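Acyl-CoA dehydrogenase (Slackia heliotrinireducens, PDB 4RM7) belongs to the acyl-CoA dehydrogenase family, in which helical N-terminal and C-terminal domains flank a middle beta domain. Local coordinates at residues M322-P327 against V371-A376; V247-A252 against Q363-T368. One frame throughout, in Å; residues are numbered along the deposited sequence.

Contact 1 of 2, residues M322-P327 against V371-A376; sequences MKYYVP and VMVVIA
K323 lays the aliphatic start of its side chain against selenomethionine M372, joining two helices of the all-helical C-terminal domain of the acyl-CoA dehydrogenase fold. Segments 322-327 and 371-376, on helices 316-341 and 369-386, run roughly antiparallel (151° between their N-to-C directions), their axes 9.4 Å apart at closest approach. Their backbones come nearest at Y324 and M372, whose CA atoms are 5.9 Å apart. Starting at its base, K323 CB touches M372 SE at 3.7 Å, and K323 CG keeps the same partner at 3.8 Å, with M372 CG beside both. The lysine then turns away: CG stands anti to the backbone N, but a bend at chi2 (51°) swings CD toward C250 of helix 234-270. A second bend, at chi4, brings NZ to the carbonyl oxygens of Y362, A365 and G367, to which it is hydrogen-bonded. M372 has CG beside its backbone N (chi1 -62°), and a bend at chi2 turns SE onto K323 CB and CG. On the other flank, M372 CB meets the Y324 ring at its edge, and V373 lies alongside the tyrosine, pointing the same way. The phenol oxygen of Y324 reaches the second subunit, where it bonds E290 OE1, while lower on the ring CE1 lies 3.5 Å from V373 CG2.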
HETATM    1  N   MSE A 322       5.777  16.978  -5.288  1.00 35.64           N
HETATM    2  CA  MSE A 322       4.376  17.267  -5.531  1.00 39.27           C
HETATM    3  C   MSE A 322       3.800  16.432  -6.683  1.00 40.19           C
HETATM    4  O   MSE A 322       2.795  15.765  -6.522  1.00 38.49           O
HETATM    5  CB  MSE A 322       4.211  18.764  -5.832  1.00 35.20           C
HETATM    6  CG  MSE A 322       2.811  19.173  -6.192  1.00 35.45           C
HETATM    7 SE   MSE A 322       2.824  20.800  -7.238  0.66 38.49          SE
HETATM    8  CE  MSE A 322       3.462  20.002  -8.913  1.00 33.73           C
ATOM      9  N   LYS A 323       4.439  16.453  -7.843  1.00 45.39           N
ATOM     10  CA  LYS A 323       3.894  15.729  -8.991  1.00 43.06           C
ATOM     11  C   LYS A 323       3.928  14.222  -8.773  1.00 41.48           C
ATOM     12  O   LYS A 323       3.117  13.492  -9.323  1.00 45.56           O
ATOM     13  CB  LYS A 323       4.654  16.093 -10.274  1.00 38.03           C
ATOM     14  CG  LYS A 323       4.027  15.534 -11.544  1.00 40.14           C
ATOM     15  CD  LYS A 323       2.542  15.884 -11.601  1.00 42.63           C
ATOM     16  CE  LYS A 323       1.934  15.611 -12.973  1.00 41.29           C
ATOM     17  NZ  LYS A 323       2.078  14.196 -13.395  1.00 39.23           N
ATOM     18  N   TYR A 324       4.878  13.753  -7.975  1.00 39.70           N
ATOM     19  CA  TYR A 324       4.995  12.321  -7.718  1.00 40.03           C
ATOM     20  C   TYR A 324       3.829  11.846  -6.868  1.00 45.08           C
ATOM     21  O   TYR A 324       3.304  10.754  -7.054  1.00 49.88           O
ATOM     22  CB  TYR A 324       6.329  11.999  -7.015  1.00 39.43           C
ATOM     23  CG  TYR A 324       6.560  10.525  -6.733  1.00 33.91           C
ATOM     24  CD1 TYR A 324       7.019   9.674  -7.722  1.00 41.87           C
ATOM     25  CD2 TYR A 324       6.333   9.992  -5.470  1.00 37.02           C
ATOM     26  CE1 TYR A 324       7.241   8.326  -7.471  1.00 50.94           C
ATOM     27  CE2 TYR A 324       6.556   8.630  -5.198  1.00 32.69           C
ATOM     28  CZ  TYR A 324       7.006   7.809  -6.203  1.00 43.59           C
ATOM     29  OH  TYR A 324       7.212   6.465  -5.950  1.00 47.85           O
ATOM     30  N   TYR A 325       3.414  12.687  -5.935  1.00 38.08           N
ATOM     31  CA  TYR A 325       2.494  12.245  -4.926  1.00 41.58           C
ATOM     32  C   TYR A 325       1.027  12.465  -5.305  1.00 38.21           C
ATOM     33  O   TYR A 325       0.190  11.597  -5.084  1.00 44.89           O
ATOM     34  CB  TYR A 325       2.801  12.956  -3.594  1.00 35.28           C
ATOM     35  CG  TYR A 325       1.800  12.615  -2.505  1.00 32.49           C
ATOM     36  CD1 TYR A 325       1.913  11.432  -1.760  1.00 34.29           C
ATOM     37  CD2 TYR A 325       0.735  13.456  -2.236  1.00 26.01           C
ATOM     38  CE1 TYR A 325       0.986  11.108  -0.763  1.00 34.41           C
ATOM     39  CE2 TYR A 325      -0.196  13.149  -1.224  1.00 33.71           C
ATOM     40  CZ  TYR A 325      -0.066  11.973  -0.499  1.00 39.17           C
ATOM     41  OH  TYR A 325      -0.979  11.683   0.495  1.00 43.41           O
ATOM     42  N   VAL A 326       0.724  13.619  -5.877  1.00 35.74           N
ATOM     43  CA  VAL A 326      -0.647  14.112  -5.874  1.00 42.38           C
ATOM     44  C   VAL A 326      -1.610  13.400  -6.829  1.00 40.69           C
ATOM     45  O   VAL A 326      -2.692  13.031  -6.398  1.00 43.68           O
ATOM     46  CB  VAL A 326      -0.690  15.646  -6.148  1.00 40.58           C
ATOM     47  CG1 VAL A 326      -2.147  16.140  -6.332  1.00 28.99           C
ATOM     48  CG2 VAL A 326      -0.046  16.374  -4.971  1.00 38.18           C
ATOM     49  N   PRO A 327      -1.236  13.209  -8.109  1.00 43.45           N
ATOM     50  CA  PRO A 327      -2.220  12.546  -8.975  1.00 36.77           C
ATOM     51  C   PRO A 327      -2.562  11.137  -8.498  1.00 40.69           C
ATOM     52  O   PRO A 327      -3.734  10.751  -8.527  1.00 39.08           O
ATOM     53  CB  PRO A 327      -1.523  12.512 -10.340  1.00 36.53           C
ATOM     54  CG  PRO A 327      -0.569  13.667 -10.303  1.00 36.16           C
ATOM     55  CD  PRO A 327      -0.061  13.673  -8.880  1.00 38.95           C
ATOM     56  N   VAL A 371       9.151   9.495 -14.309  1.00 44.59           N
ATOM     57  CA  VAL A 371       9.986  10.621 -14.702  1.00 43.42           C
ATOM     58  C   VAL A 371      10.309  11.526 -13.486  1.00 46.81           C
ATOM     59  O   VAL A 371      11.406  12.071 -13.381  1.00 45.73           O
ATOM     60  CB  VAL A 371       9.300  11.431 -15.858  1.00 47.16           C
ATOM     61  CG1 VAL A 371       9.906  12.791 -16.042  1.00 38.72           C
ATOM     62  CG2 VAL A 371       9.401  10.662 -17.153  1.00 40.96           C
HETATM   63  N   MSE A 372       9.373  11.666 -12.553  1.00 49.07           N
HETATM   64  CA  MSE A 372       9.633  12.448 -11.346  1.00 36.60           C
HETATM   65  C   MSE A 372      10.719  11.801 -10.480  1.00 46.89           C
HETATM   66  O   MSE A 372      11.560  12.499  -9.922  1.00 56.30           O
HETATM   67  CB  MSE A 372       8.353  12.642 -10.533  1.00 36.25           C
HETATM   68  CG  MSE A 372       7.252  13.419 -11.258  1.00 38.94           C
HETATM   69 SE   MSE A 372       7.819  15.165 -12.009  0.72 52.26          SE
HETATM   70  CE  MSE A 372       7.748  14.695 -13.885  1.00 37.09           C
ATOM     71  N   VAL A 373      10.723  10.474 -10.386  1.00 48.94           N
ATOM     72  CA  VAL A 373      11.798   9.772  -9.679  1.00 42.64           C
ATOM     73  C   VAL A 373      13.172  10.087 -10.263  1.00 43.07           C
ATOM     74  O   VAL A 373      14.117  10.333  -9.539  1.00 41.75           O
ATOM     75  CB  VAL A 373      11.585   8.259  -9.705  1.00 40.80           C
ATOM     76  CG1 VAL A 373      12.869   7.536  -9.352  1.00 39.90           C
ATOM     77  CG2 VAL A 373      10.468   7.868  -8.750  1.00 35.35           C
ATOM     78  N   VAL A 374      13.268  10.101 -11.584  1.00 50.63           N
ATOM     79  CA  VAL A 374      14.532  10.353 -12.266  1.00 51.88           C
ATOM     80  C   VAL A 374      15.000  11.804 -12.049  1.00 53.29           C
ATOM     81  O   VAL A 374      16.178  12.072 -11.900  1.00 68.74           O
ATOM     82  CB  VAL A 374      14.395  10.017 -13.791  1.00 46.17           C
ATOM     83  CG1 VAL A 374      15.549  10.544 -14.577  1.00 37.78           C
ATOM     84  CG2 VAL A 374      14.296   8.518 -13.983  1.00 41.92           C
ATOM     85  N   ILE A 375      14.059  12.732 -12.014  1.00 53.77           N
ATOM     86  CA  ILE A 375      14.335  14.137 -11.747  1.00 52.02           C
ATOM     87  C   ILE A 375      14.701  14.397 -10.276  1.00 53.75           C
ATOM     88  O   ILE A 375      15.574  15.204  -9.971  1.00 64.95           O
ATOM     89  CB  ILE A 375      13.096  14.992 -12.112  1.00 50.56           C
ATOM     90  CG1 ILE A 375      12.880  15.006 -13.624  1.00 50.84           C
ATOM     91  CG2 ILE A 375      13.179  16.418 -11.532  1.00 38.71           C
ATOM     92  CD1 ILE A 375      11.520  15.583 -13.992  1.00 49.33           C
ATOM     93  N   ALA A 376      14.019  13.707  -9.369  1.00 48.04           N
ATOM     94  CA  ALA A 376      14.096  14.027  -7.949  1.00 48.26           C
ATOM     95  C   ALA A 376      15.305  13.433  -7.220  1.00 53.86           C
ATOM     96  O   ALA A 376      15.854  14.065  -6.310  1.00 48.29           O
ATOM     97  CB  ALA A 376      12.817  13.584  -7.253  1.00 33.18           C
TER

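Contact 2 of 2, residues V247-A252 against Q363-T368; sequences VFTCAA and QFADGT
T249 and D366 approach from opposite directions and meet through a hydrogen bond from T249 OG1 to D366 OD2, 2.5 Å long. The hydroxyl comes in from above the carboxylate, 45° out of its plane. OG1 sits beside its own backbone N (chi1 -73°) and also bonds G245 O one turn earlier on helix 234-270. D366 is further placed by its backbone, since its carbonyl O accepts a bond from R246 NE. T249 is buried on the helix, where it also packs on Y362, whereas A365 and D366 on the turn keep some exposure to solvent. The partner is a type II beta turn, F364 to G367, in the connection between helices 351-362 and 369-386 of the C-terminal helical domain. D366 takes its third position with a left-handed backbone (phi 58°), and G367 follows, also at positive phi. Away from the bond the packing thins: A365 CB lies 4.3 Å from T249 CG2. Farther along, F364 packs against G342 of the third subunit, while T368 N-caps helix 369-386, its OG1 bonded to V371 N.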
ATOM      1  N   VAL A 247       2.275  22.195 -11.641  1.00 37.86           N
ATOM      2  CA  VAL A 247       1.562  22.784 -10.516  1.00 38.87           C
ATOM      3  C   VAL A 247       0.067  22.899 -10.847  1.00 40.39           C
ATOM      4  O   VAL A 247      -0.788  22.495 -10.057  1.00 43.68           O
ATOM      5  CB  VAL A 247       2.137  24.149 -10.123  1.00 43.56           C
ATOM      6  CG1 VAL A 247       1.432  24.659  -8.882  1.00 44.31           C
ATOM      7  CG2 VAL A 247       3.654  24.024  -9.859  1.00 41.37           C
ATOM      8  N   PHE A 248      -0.229  23.411 -12.034  1.00 43.32           N
ATOM      9  CA  PHE A 248      -1.591  23.505 -12.532  1.00 38.62           C
ATOM     10  C   PHE A 248      -2.307  22.171 -12.508  1.00 39.66           C
ATOM     11  O   PHE A 248      -3.441  22.080 -12.046  1.00 42.19           O
ATOM     12  CB  PHE A 248      -1.594  24.054 -13.954  1.00 37.37           C
ATOM     13  CG  PHE A 248      -1.197  25.486 -14.038  1.00 37.91           C
ATOM     14  CD1 PHE A 248      -1.127  26.261 -12.886  1.00 32.51           C
ATOM     15  CD2 PHE A 248      -0.886  26.065 -15.266  1.00 41.30           C
ATOM     16  CE1 PHE A 248      -0.759  27.585 -12.962  1.00 37.90           C
ATOM     17  CE2 PHE A 248      -0.515  27.397 -15.351  1.00 43.28           C
ATOM     18  CZ  PHE A 248      -0.442  28.161 -14.202  1.00 38.75           C
ATOM     19  N   THR A 249      -1.641  21.141 -13.007  1.00 37.01           N
ATOM     20  CA  THR A 249      -2.249  19.824 -13.092  1.00 35.75           C
ATOM     21  C   THR A 249      -2.529  19.255 -11.708  1.00 38.93           C
ATOM     22  O   THR A 249      -3.571  18.639 -11.462  1.00 41.24           O
ATOM     23  CB  THR A 249      -1.357  18.874 -13.885  1.00 38.17           C
ATOM     24  OG1 THR A 249      -1.428  19.242 -15.258  1.00 49.11           O
ATOM     25  CG2 THR A 249      -1.830  17.456 -13.753  1.00 41.64           C
ATOM     26  N   CYS A 250      -1.617  19.501 -10.781  1.00 33.38           N
ATOM     27  CA  CYS A 250      -1.812  19.011  -9.429  1.00 32.53           C
ATOM     28  C   CYS A 250      -2.928  19.780  -8.711  1.00 35.46           C
ATOM     29  O   CYS A 250      -3.728  19.181  -7.990  1.00 43.68           O
ATOM     30  CB  CYS A 250      -0.492  19.056  -8.652  1.00 27.13           C
ATOM     31  SG  CYS A 250       0.684  17.806  -9.308  1.00 45.80           S
ATOM     32  N   ALA A 251      -3.013  21.087  -8.940  1.00 35.24           N
ATOM     33  CA  ALA A 251      -4.121  21.867  -8.408  1.00 33.41           C
ATOM     34  C   ALA A 251      -5.474  21.353  -8.946  1.00 42.16           C
ATOM     35  O   ALA A 251      -6.465  21.296  -8.211  1.00 40.42           O
ATOM     36  CB  ALA A 251      -3.931  23.345  -8.737  1.00 29.73           C
ATOM     37  N   ALA A 252      -5.512  20.967 -10.220  1.00 44.85           N
ATOM     38  CA  ALA A 252      -6.722  20.393 -10.788  1.00 40.28           C
ATOM     39  C   ALA A 252      -7.036  19.057 -10.135  1.00 40.71           C
ATOM     40  O   ALA A 252      -8.196  18.764  -9.842  1.00 45.16           O
ATOM     41  CB  ALA A 252      -6.600  20.227 -12.327  1.00 28.10           C
ATOM     42  N   GLN A 363      -1.874  11.116 -13.826  1.00 40.98           N
ATOM     43  CA  GLN A 363      -0.648  10.360 -13.607  1.00 33.29           C
ATOM     44  C   GLN A 363       0.221  10.277 -14.859  1.00 43.17           C
ATOM     45  O   GLN A 363       1.377   9.884 -14.754  1.00 48.76           O
ATOM     46  CB  GLN A 363      -0.967   8.965 -13.105  1.00 31.11           C
ATOM     47  CG  GLN A 363      -1.533   8.948 -11.693  1.00 35.15           C
ATOM     48  CD  GLN A 363      -1.705   7.528 -11.164  1.00 49.82           C
ATOM     49  OE1 GLN A 363      -2.808   7.111 -10.825  1.00 53.46           O
ATOM     50  NE2 GLN A 363      -0.608   6.783 -11.094  1.00 64.38           N
ATOM     51  N   PHE A 364      -0.336  10.639 -16.024  1.00 44.14           N
ATOM     52  CA  PHE A 364       0.423  10.731 -17.294  1.00 49.11           C
ATOM     53  C   PHE A 364       0.752  12.149 -17.727  1.00 44.01           C
ATOM     54  O   PHE A 364       1.722  12.379 -18.445  1.00 52.10           O
ATOM     55  CB  PHE A 364      -0.334  10.095 -18.457  1.00 38.75           C
ATOM     56  CG  PHE A 364      -0.632   8.664 -18.258  1.00 49.82           C
ATOM     57  CD1 PHE A 364       0.364   7.722 -18.379  1.00 56.87           C
ATOM     58  CD2 PHE A 364      -1.910   8.250 -17.954  1.00 46.61           C
ATOM     59  CE1 PHE A 364       0.085   6.391 -18.204  1.00 59.90           C
ATOM     60  CE2 PHE A 364      -2.188   6.922 -17.777  1.00 45.39           C
ATOM     61  CZ  PHE A 364      -1.196   5.993 -17.900  1.00 48.47           C
ATOM     62  N   ALA A 365      -0.081  13.091 -17.323  1.00 41.57           N
ATOM     63  CA  ALA A 365       0.052  14.462 -17.791  1.00 42.59           C
ATOM     64  C   ALA A 365       1.264  15.116 -17.168  1.00 46.61           C
ATOM     65  O   ALA A 365       1.519  14.945 -15.977  1.00 53.22           O
ATOM     66  CB  ALA A 365      -1.201  15.267 -17.459  1.00 39.77           C
ATOM     67  N   ASP A 366       1.991  15.874 -17.979  1.00 50.56           N
ATOM     68  CA  ASP A 366       3.071  16.704 -17.496  1.00 54.72           C
ATOM     69  C   ASP A 366       4.102  15.868 -16.790  1.00 54.38           C
ATOM     70  O   ASP A 366       4.595  16.248 -15.731  1.00 59.55           O
ATOM     71  CB  ASP A 366       2.545  17.786 -16.549  1.00 62.35           C
ATOM     72  CG  ASP A 366       1.446  18.613 -17.169  1.00 69.75           C
ATOM     73  OD1 ASP A 366       1.752  19.556 -17.944  1.00 73.99           O
ATOM     74  OD2 ASP A 366       0.274  18.312 -16.876  1.00 76.06           O
ATOM     75  N   GLY A 367       4.412  14.713 -17.357  1.00 49.41           N
ATOM     76  CA  GLY A 367       5.479  13.904 -16.801  1.00 48.81           C
ATOM     77  C   GLY A 367       4.941  12.888 -15.830  1.00 50.65           C
ATOM     78  O   GLY A 367       4.172  13.219 -14.936  1.00 57.35           O
ATOM     79  N   THR A 368       5.354  11.643 -16.014  1.00 50.87           N
ATOM     80  CA  THR A 368       4.886  10.546 -15.186  1.00 43.28           C
ATOM     81  C   THR A 368       5.588  10.460 -13.835  1.00 48.74           C
ATOM     82  O   THR A 368       6.567  11.167 -13.573  1.00 53.27           O
ATOM     83  CB  THR A 368       5.088   9.226 -15.898  1.00 45.19           C
ATOM     84  OG1 THR A 368       6.496   8.960 -15.994  1.00 52.19           O
ATOM     85  CG2 THR A 368       4.508   9.313 -17.279  1.00 51.01           C
TER

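Contacts 1 and 2 lie side by side, their centres 10 Å apart, and interlock along the sequence: the turn at 363-368 runs directly into the helix that carries 371-376. K323 is the bridge between them. Its NZ leaves contact 1 to reach G367 O in contact 2 at 2.8 Å, with A365 O close by at 2.7 Å. The same residue also packs against helix 234-270, K323 CD standing 3.5 Å from C250 SG. Selenomethionine M322, which takes no part in contact 1 itself, adds CE at 3.6 Å from that sulfur. Helices 234-270 and 316-341 thus hold the turn jointly, through T249 and R246 from the first and K323 from the second.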